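Local coordinates for protein 4-hydroxybenzoyl-CoA Thioesterase (Pseudomonas sp. CBS3, PDB 1LO8) that hydrolyses 4-hydroxybenzoyl-CoA to 4-hydroxybenzoate and coenzyme A, the third and last step in converting 4-chlorobenzoate to 4-hydroxybenzoate, at residues 57-62 with 115-120; 70-75 with 108-113. All blocks are in the same frame, centred on the assembly; numbering follows the deposited sequence.

Interaction 1 of 2, residues 57-62 with 115-120. With 4CA (4-hydroxybenzyl coenzyme A), chain B.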
loop_
_atom_site.group_PDB
_atom_site.type_symbol
_atom_site.label_atom_id
_atom_site.label_comp_id
_atom_site.label_asym_id
_atom_site.label_seq_id
_atom_site.Cartn_x
_atom_site.Cartn_y
_atom_site.Cartn_z
ATOM N N VAL A 57 -15.390 11.686 12.378
ATOM C CA VAL A 57 -14.237 10.793 12.219
ATOM C C VAL A 57 -13.516 11.030 10.909
ATOM O O VAL A 57 -12.431 10.507 10.691
ATOM C CB VAL A 57 -14.629 9.304 12.184
ATOM C CG1 VAL A 57 -15.407 8.889 13.421
ATOM C CG2 VAL A 57 -15.446 8.958 10.930
ATOM N N GLY A 58 -14.126 11.776 10.004
ATOM C CA GLY A 58 -13.491 12.030 8.707
ATOM C C GLY A 58 -14.556 12.198 7.639
ATOM O O GLY A 58 -15.706 12.447 7.964
ATOM N N THR A 59 -14.153 12.037 6.370
ATOM C CA THR A 59 -15.050 12.175 5.223
ATOM C C THR A 59 -14.973 10.970 4.293
ATOM O O THR A 59 -14.344 11.060 3.236
ATOM C CB THR A 59 -14.769 13.466 4.426
ATOM O OG1 THR A 59 -13.426 13.425 3.946
ATOM C CG2 THR A 59 -14.873 14.660 5.356
ATOM N N PRO A 60 -15.593 9.848 4.670
ATOM C CA PRO A 60 -15.565 8.628 3.861
ATOM C C PRO A 60 -16.119 8.837 2.465
ATOM O O PRO A 60 -17.025 9.635 2.188
ATOM C CB PRO A 60 -16.491 7.617 4.521
ATOM C CG PRO A 60 -17.194 8.336 5.649
ATOM C CD PRO A 60 -16.427 9.643 5.874
ATOM N N ILE A 61 -15.605 8.049 1.538
ATOM C CA ILE A 61 -16.065 8.188 0.183
ATOM C C ILE A 61 -17.247 7.281 -0.051
ATOM O O ILE A 61 -17.309 6.158 0.471
ATOM C CB ILE A 61 -14.890 7.894 -0.762
ATOM C CG1 ILE A 61 -15.231 8.252 -2.196
ATOM C CG2 ILE A 61 -14.349 6.455 -0.624
ATOM C CD1 ILE A 61 -13.975 8.116 -3.089
ATOM N N VAL A 62 -18.206 7.789 -0.823
ATOM C CA VAL A 62 -19.460 7.091 -1.185
ATOM C C VAL A 62 -19.538 6.838 -2.689
ATOM O O VAL A 62 -20.154 5.897 -3.150
ATOM C CB VAL A 62 -20.754 7.761 -0.675
ATOM C CG1 VAL A 62 -20.756 7.725 0.852
ATOM C CG2 VAL A 62 -20.895 9.225 -1.084
ATOM N N GLU A 115 -14.942 12.915 -6.490
ATOM C CA GLU A 115 -15.237 12.091 -5.353
ATOM C C GLU A 115 -16.434 12.616 -4.627
ATOM O O GLU A 115 -16.444 13.790 -4.319
ATOM C CB GLU A 115 -14.089 12.016 -4.312
ATOM C CG GLU A 115 -12.826 11.299 -4.884
ATOM C CD GLU A 115 -11.763 11.236 -3.844
ATOM O OE1 GLU A 115 -11.697 12.058 -2.962
ATOM O OE2 GLU A 115 -10.901 10.266 -4.026
ATOM N N ILE A 116 -17.385 11.746 -4.333
ATOM C CA ILE A 116 -18.536 12.108 -3.544
ATOM C C ILE A 116 -18.271 11.547 -2.171
ATOM O O ILE A 116 -18.112 10.346 -2.015
ATOM C CB ILE A 116 -19.862 11.637 -4.131
ATOM C CG1 ILE A 116 -20.001 12.180 -5.521
ATOM C CG2 ILE A 116 -21.059 12.088 -3.294
ATOM C CD1 ILE A 116 -21.426 11.948 -6.030
ATOM N N ARG A 117 -18.181 12.443 -1.183
ATOM C CA ARG A 117 -17.891 12.061 0.177
ATOM C C ARG A 117 -18.901 12.664 1.125
ATOM O O ARG A 117 -19.704 13.500 0.754
ATOM C CB ARG A 117 -16.480 12.539 0.595
ATOM C CG ARG A 117 -15.286 11.983 -0.203
ATOM C CD ARG A 117 -14.021 12.732 0.134
ATOM N NE ARG A 117 -12.837 12.182 -0.540
ATOM C CZ ARG A 117 -12.019 11.313 0.040
ATOM N NH1 ARG A 117 -12.192 10.818 1.278
ATOM N NH2 ARG A 117 -10.969 10.911 -0.635
ATOM N N VAL A 118 -18.857 12.225 2.367
ATOM C CA VAL A 118 -19.740 12.779 3.398
ATOM C C VAL A 118 -18.954 12.925 4.704
ATOM O O VAL A 118 -17.944 12.220 4.932
ATOM C CB VAL A 118 -20.903 11.834 3.708
ATOM C CG1 VAL A 118 -21.687 11.395 2.505
ATOM C CG2 VAL A 118 -20.345 10.578 4.383
ATOM N N PHE A 119 -19.449 13.806 5.590
ATOM C CA PHE A 119 -18.862 13.948 6.917
ATOM C C PHE A 119 -19.518 12.842 7.705
ATOM O O PHE A 119 -20.713 12.710 7.559
ATOM C CB PHE A 119 -19.185 15.274 7.550
ATOM C CG PHE A 119 -18.232 16.280 7.003
ATOM C CD1 PHE A 119 -16.950 16.419 7.533
ATOM C CD2 PHE A 119 -18.593 17.078 5.922
ATOM C CE1 PHE A 119 -16.044 17.340 7.011
ATOM C CE2 PHE A 119 -17.685 17.994 5.383
ATOM C CZ PHE A 119 -16.409 18.134 5.928
ATOM N N ALA A 120 -18.761 12.020 8.442
ATOM C CA ALA A 120 -19.385 10.920 9.131
ATOM C C ALA A 120 -18.968 10.742 10.557
ATOM O O ALA A 120 -17.903 11.111 11.027
ATOM C CB ALA A 120 -19.083 9.583 8.484
HETATM N N1A 4CA B . -23.544 8.571 -4.882
HETATM C C2A 4CA B . -23.752 9.889 -4.549
HETATM N N3A 4CA B . -24.044 10.401 -3.394
HETATM C C4A 4CA B . -24.135 9.447 -2.459
HETATM C C5A 4CA B . -23.979 8.091 -2.641
HETATM C C6A 4CA B . -23.640 7.629 -3.935
HETATM N N6A 4CA B . -23.431 6.366 -4.270
HETATM N N7A 4CA B . -24.171 7.407 -1.439
HETATM C C8A 4CA B . -24.453 8.376 -0.552
HETATM N N9A 4CA B . -24.490 9.600 -1.141
HETATM C C1D 4CA B . -24.959 10.816 -0.541
HETATM C C2D 4CA B . -26.361 10.436 -0.131
HETATM O O2D 4CA B . -27.317 10.730 -1.151
HETATM C C3D 4CA B . -26.651 11.403 0.964
HETATM O O3D 4CA B . -27.107 12.603 0.382
HETATM P P3D 4CA B . -27.841 13.898 0.561
HETATM O O7A 4CA B . -28.874 13.968 -0.539
HETATM O O8A 4CA B . -28.451 13.918 1.946
HETATM O O9A 4CA B . -26.895 15.058 0.428
HETATM C C4D 4CA B . -25.317 11.501 1.651
HETATM O O4D 4CA B . -24.343 10.968 0.677
HETATM C C5D 4CA B . -25.396 10.666 2.915
HETATM O O5D 4CA B . -25.828 9.346 2.534
HETATM P P1A 4CA B . -27.039 8.772 3.337
HETATM O O1A 4CA B . -27.524 7.578 2.590
HETATM O O2A 4CA B . -28.055 9.851 3.322
HETATM O O3A 4CA B . -26.646 8.439 4.790
HETATM P P2A 4CA B . -26.089 7.075 5.497
HETATM O O4A 4CA B . -25.567 7.462 6.839
HETATM O O5A 4CA B . -27.236 6.157 5.672
HETATM O O6A 4CA B . -24.947 6.300 4.613
HETATM C CBP 4CA B . -22.584 6.091 4.756
HETATM C CCP 4CA B . -23.748 7.059 4.583
HETATM C CDP 4CA B . -22.541 5.484 6.180
HETATM C CEP 4CA B . -21.266 6.783 4.394
HETATM C CAP 4CA B . -22.781 4.869 3.859
HETATM O OAP 4CA B . -22.757 5.285 2.475
HETATM C C9P 4CA B . -21.481 4.037 3.829
HETATM O O9P 4CA B . -21.033 3.423 4.803
HETATM N N8P 4CA B . -20.737 3.989 2.593
HETATM C C7P 4CA B . -19.484 3.251 2.788
HETATM C C6P 4CA B . -18.356 4.241 3.055
HETATM C C5P 4CA B . -16.990 3.534 2.901
HETATM O O5P 4CA B . -16.673 2.532 3.502
HETATM N N4P 4CA B . -16.107 4.061 1.890
HETATM C C3P 4CA B . -14.838 3.332 1.829
HETATM C C2P 4CA B . -13.858 3.833 2.894
HETATM S S1P 4CA B . -13.435 5.590 2.922
HETATM C C1B 4CA B . -12.130 5.752 4.077
HETATM C C2B 4CA B . -11.962 7.102 4.596
HETATM C C3B 4CA B . -12.536 7.432 5.844
HETATM C C4B 4CA B . -12.372 8.731 6.366
HETATM C C5B 4CA B . -11.616 9.684 5.644
HETATM O O2B 4CA B . -11.322 10.907 6.210
HETATM C C6B 4CA B . -11.090 9.357 4.362
HETATM C C7B 4CA B . -11.204 8.042 3.863
#
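Glu-115 OE1 is gripped side-on by NE and NH2 of Arg-117, the arginine whose NH1 reaches across to Thr-59 O at 2.9 Å. Both nitrogens come to the acid oxygen from one face of the carboxylate, NE at 2.7 Å; His-96 adds a hydrogen bond to the same oxygen, and Asp-32 a second salt bridge to NH2. Thr-59 O lies almost in the guanidinium plane, while Ile-61 CB lies over one face. Cutting Arg-117 back to an alanine would probably leave Thr-59 O without this donor and the buried Glu-115 OE1 without the two nitrogens that grip it. These are neighbouring antiparallel strands of the hot-dog sheet, tied by Val-62 N to Ile-116 O at 2.8 Å and Val-118 N to Pro-60 O at 3.2 Å. Backbone atoms at and just after the irregular run of Thr-59 and Pro-60 meet the ligand, 4-hydroxybenzyl coenzyme A: Thr-59 N donates to the phenol oxygen O2B, and ligand N4P donates to Ile-61 O at 2.8 Å. At Gly-58 a side chain would collide with O2B. With OG1 between the backbone N and the carbonyl carbon (chi1 60°), Thr-59 carries CG2 over the Phe-119 ring, 3.7 Å from its centroid, a CH-pi contact.

Interaction 2 of 2, residues 70-75 with 108-113. With 4CA (4-hydroxybenzyl coenzyme A), chain C.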
loop_
_atom_site.group_PDB
_atom_site.type_symbol
_atom_site.label_atom_id
_atom_site.label_comp_id
_atom_site.label_asym_id
_atom_site.label_seq_id
_atom_site.Cartn_x
_atom_site.Cartn_y
_atom_site.Cartn_z
ATOM N N CYS A 70 -3.200 9.825 -18.987
ATOM C CA CYS A 70 -1.893 9.445 -19.507
ATOM C C CYS A 70 -1.165 8.740 -18.391
ATOM O O CYS A 70 -1.590 8.835 -17.253
ATOM C CB CYS A 70 -1.004 10.576 -20.080
ATOM S SG CYS A 70 -0.361 11.713 -18.832
ATOM N N THR A 71 -0.042 8.097 -18.693
ATOM C CA THR A 71 0.690 7.409 -17.620
ATOM C C THR A 71 1.662 8.319 -16.879
ATOM O O THR A 71 2.036 9.406 -17.305
ATOM C CB THR A 71 1.492 6.249 -18.192
ATOM O OG1 THR A 71 2.539 6.815 -18.949
ATOM C CG2 THR A 71 0.675 5.332 -19.113
ATOM N N ALA A 72 2.081 7.869 -15.710
ATOM C CA ALA A 72 3.052 8.586 -14.916
ATOM C C ALA A 72 3.990 7.531 -14.338
ATOM O O ALA A 72 3.597 6.391 -14.251
ATOM C CB ALA A 72 2.457 9.470 -13.826
ATOM N N SER A 73 5.200 7.892 -13.929
ATOM C CA SER A 73 6.185 6.930 -13.383
ATOM C C SER A 73 7.048 7.530 -12.317
ATOM O O SER A 73 6.971 8.707 -12.017
ATOM C CB SER A 73 7.090 6.376 -14.465
ATOM O OG SER A 73 7.613 5.127 -14.077
ATOM N N TYR A 74 7.865 6.708 -11.709
ATOM C CA TYR A 74 8.748 7.164 -10.651
ATOM C C TYR A 74 9.633 8.304 -11.104
ATOM O O TYR A 74 10.192 8.331 -12.203
ATOM C CB TYR A 74 9.497 6.040 -9.898
ATOM C CG TYR A 74 10.512 5.307 -10.745
ATOM C CD1 TYR A 74 10.185 4.200 -11.524
ATOM C CD2 TYR A 74 11.837 5.731 -10.710
ATOM C CE1 TYR A 74 11.150 3.532 -12.276
ATOM C CE2 TYR A 74 12.814 5.077 -11.444
ATOM C CZ TYR A 74 12.471 3.976 -12.210
ATOM O OH TYR A 74 13.471 3.427 -12.924
ATOM N N ASP A 75 9.707 9.249 -10.197
ATOM C CA ASP A 75 10.422 10.492 -10.394
ATOM C C ASP A 75 9.483 11.604 -10.924
ATOM O O ASP A 75 9.666 12.782 -10.635
ATOM C CB ASP A 75 11.760 10.377 -11.159
ATOM C CG ASP A 75 12.867 9.929 -10.254
ATOM O OD1 ASP A 75 12.872 10.208 -9.058
ATOM O OD2 ASP A 75 13.755 9.180 -10.875
ATOM N N GLN A 108 0.769 18.330 -18.706
ATOM C CA GLN A 108 -0.031 17.192 -19.111
ATOM C C GLN A 108 -1.022 16.717 -18.046
ATOM O O GLN A 108 -0.638 16.583 -16.906
ATOM C CB GLN A 108 0.867 16.014 -19.446
ATOM C CG GLN A 108 2.173 16.416 -20.147
ATOM C CD GLN A 108 2.706 15.275 -21.014
ATOM O OE1 GLN A 108 1.959 14.377 -21.433
ATOM N NE2 GLN A 108 4.002 15.293 -21.312
ATOM N N LEU A 109 -2.277 16.432 -18.412
ATOM C CA LEU A 109 -3.239 15.942 -17.474
ATOM C C LEU A 109 -3.009 14.422 -17.372
ATOM O O LEU A 109 -2.879 13.725 -18.360
ATOM C CB LEU A 109 -4.668 16.370 -17.860
ATOM C CG LEU A 109 -5.832 15.647 -17.167
ATOM C CD1 LEU A 109 -5.977 16.120 -15.711
ATOM C CD2 LEU A 109 -7.133 16.010 -17.865
ATOM N N VAL A 110 -2.856 13.936 -16.141
ATOM C CA VAL A 110 -2.599 12.551 -15.891
ATOM C C VAL A 110 -3.922 11.894 -15.564
ATOM O O VAL A 110 -4.406 10.915 -16.162
ATOM C CB VAL A 110 -1.602 12.391 -14.739
ATOM C CG1 VAL A 110 -1.533 10.964 -14.266
ATOM C CG2 VAL A 110 -0.196 12.809 -15.140
ATOM N N MET A 111 -4.553 12.464 -14.569
ATOM C CA MET A 111 -5.831 11.927 -14.186
ATOM C C MET A 111 -6.718 12.973 -13.576
ATOM O O MET A 111 -6.263 14.053 -13.206
ATOM C CB MET A 111 -5.795 10.649 -13.330
ATOM C CG MET A 111 -5.207 10.741 -11.961
ATOM S SD MET A 111 -6.471 10.650 -10.710
ATOM C CE MET A 111 -7.171 9.002 -10.898
ATOM N N ARG A 112 -7.987 12.627 -13.485
ATOM C CA ARG A 112 -8.992 13.495 -12.896
ATOM C C ARG A 112 -9.995 12.630 -12.174
ATOM O O ARG A 112 -10.252 11.486 -12.554
ATOM C CB ARG A 112 -9.658 14.399 -13.939
ATOM C CG ARG A 112 -10.260 13.590 -15.079
ATOM C CD ARG A 112 -9.949 14.082 -16.480
ATOM N NE ARG A 112 -10.583 13.143 -17.408
ATOM C CZ ARG A 112 -11.785 13.336 -17.971
ATOM N NH1 ARG A 112 -12.460 14.466 -17.835
ATOM N NH2 ARG A 112 -12.281 12.407 -18.786
ATOM N N ALA A 113 -10.620 13.177 -11.153
ATOM C CA ALA A 113 -11.566 12.334 -10.480
ATOM C C ALA A 113 -12.520 13.184 -9.662
ATOM O O ALA A 113 -12.080 14.194 -9.117
ATOM C CB ALA A 113 -10.810 11.413 -9.501
HETATM N N1A 4CA C . -13.405 6.339 -20.778
HETATM C C2A 4CA C . -13.816 5.271 -21.540
HETATM N N3A 4CA C . -13.155 4.609 -22.439
HETATM C C4A 4CA C . -11.917 5.100 -22.578
HETATM C C5A 4CA C . -11.372 6.174 -21.909
HETATM C C6A 4CA C . -12.165 6.818 -20.930
HETATM N N6A 4CA C . -11.783 7.843 -20.185
HETATM N N7A 4CA C . -10.063 6.407 -22.335
HETATM C C8A 4CA C . -9.851 5.466 -23.270
HETATM N N9A 4CA C . -10.956 4.703 -23.475
HETATM C C1D 4CA C . -11.147 3.753 -24.534
HETATM C C2D 4CA C . -10.917 4.606 -25.757
HETATM O O2D 4CA C . -12.129 5.186 -26.243
HETATM C C3D 4CA C . -10.530 3.600 -26.784
HETATM O O3D 4CA C . -11.708 3.059 -27.337
HETATM P P3D 4CA C . -12.351 2.320 -28.472
HETATM O O7A 4CA C . -13.536 3.145 -28.913
HETATM O O8A 4CA C . -11.322 2.131 -29.567
HETATM O O9A 4CA C . -12.827 0.970 -28.013
HETATM C C4D 4CA C . -9.710 2.632 -25.976
HETATM O O4D 4CA C . -10.060 2.914 -24.569
HETATM C C5D 4CA C . -8.251 2.911 -26.281
HETATM O O5D 4CA C . -8.017 4.311 -26.038
HETATM P P1A 4CA C . -7.319 5.092 -27.197
HETATM O O1A 4CA C . -7.468 6.542 -26.891
HETATM O O2A 4CA C . -8.080 4.730 -28.417
HETATM O O3A 4CA C . -5.844 4.671 -27.353
HETATM P P2A 4CA C . -4.458 5.251 -26.711
HETATM O O4A 4CA C . -3.402 4.227 -26.957
HETATM O O5A 4CA C . -4.108 6.490 -27.439
HETATM O O6A 4CA C . -4.577 5.614 -25.117
HETATM C CBP 4CA C . -3.845 4.573 -23.110
HETATM C CCP 4CA C . -4.717 4.427 -24.351
HETATM C CDP 4CA C . -2.336 4.554 -23.456
HETATM C CEP 4CA C . -4.205 3.495 -22.083
HETATM C CAP 4CA C . -4.045 5.955 -22.489
HETATM O OAP 4CA C . -5.412 6.082 -22.037
HETATM C C9P 4CA C . -3.382 5.995 -21.095
HETATM O O9P 4CA C . -2.162 5.936 -20.911
HETATM N N8P 4CA C . -4.242 6.090 -19.939
HETATM C C7P 4CA C . -3.445 6.000 -18.710
HETATM C C6P 4CA C . -3.462 4.563 -18.207
HETATM C C5P 4CA C . -2.949 4.511 -16.748
HETATM O O5P 4CA C . -1.883 4.955 -16.388
HETATM N N4P 4CA C . -3.871 4.000 -15.764
HETATM C C3P 4CA C . -3.292 3.983 -14.419
HETATM C C2P 4CA C . -2.426 2.738 -14.203
HETATM S S1P 4CA C . -3.173 1.112 -14.456
HETATM C C1B 4CA C . -1.996 -0.053 -13.887
HETATM C C2B 4CA C . -2.184 -1.394 -14.420
HETATM C C3B 4CA C . -1.416 -1.802 -15.534
HETATM C C4B 4CA C . -1.578 -3.102 -16.053
HETATM C C5B 4CA C . -2.491 -3.991 -15.441
HETATM O O2B 4CA C . -2.550 -5.310 -15.844
HETATM C C6B 4CA C . -3.300 -3.550 -14.355
HETATM C C7B 4CA C . -3.101 -2.270 -13.797
#
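Cys-70 N donates to Val-110 O at 3.3 Å, the one hydrogen bond established between the loop 70-75 and the strand 108-113. The N-H meets the oxygen in the carbonyl plane, on a lone pair, with a C=O...N angle of 122°. The acceptor belongs to a classic beta bulge: Val-110 and Met-111 both face Val-98 of the adjoining strand 92-101. The Cys-70 sulfur also lies 3.3 Å from Leu-109 O. Apolar contact adds to the backbone bond. SG sits between its own backbone N and carbonyl carbon (chi1 70°), a setting that brings it alongside Val-110, 3.9 Å from CG2 and 3.8 Å from CA. The two valine methyls divide the work, for CG1 packs against Cys-70 O at 3.7 Å and more loosely against Ala-72 CB at 4.3 Å. The ligand is approached here by carbon atoms. Thr-71 CG2 comes to 3.4 Å from the pantetheine oxygen O9P, and Cys-70 C lies 3.6 Å from C7P of a 4-hydroxybenzyl coenzyme A which is hydrogen-bonded to residues of the second subunit. Farther along, Asp-75 forms a salt bridge to Arg-36 of the third subunit. With a single, rather long backbone bond and a few apolar touches, the chemistry probably tethers only the start of the loop, at Cys-70 and Ala-72, to the strand, while its later residues depend on other partners.

In the fold
Strand 107-123 is common to both contacts: interaction 1 uses its later half and interaction 2 its earlier half, their centres 24 Å apart and on opposite sides of the chain's centre. Along the chain the order is 57-62, 70-75, 108-113, 115-120, so interaction 2 falls within the span that interaction 1 brackets. In interaction 1 the partner is strand 56-68, a neighbour in the same antiparallel sheet; in interaction 2 it is the loop that follows that strand. Each contact lies beside a different copy of the ligand, and the one near residues 70-75 is hydrogen-bonded by the second subunit, consistent with binding sites lined by more than one chain of the homotetramer.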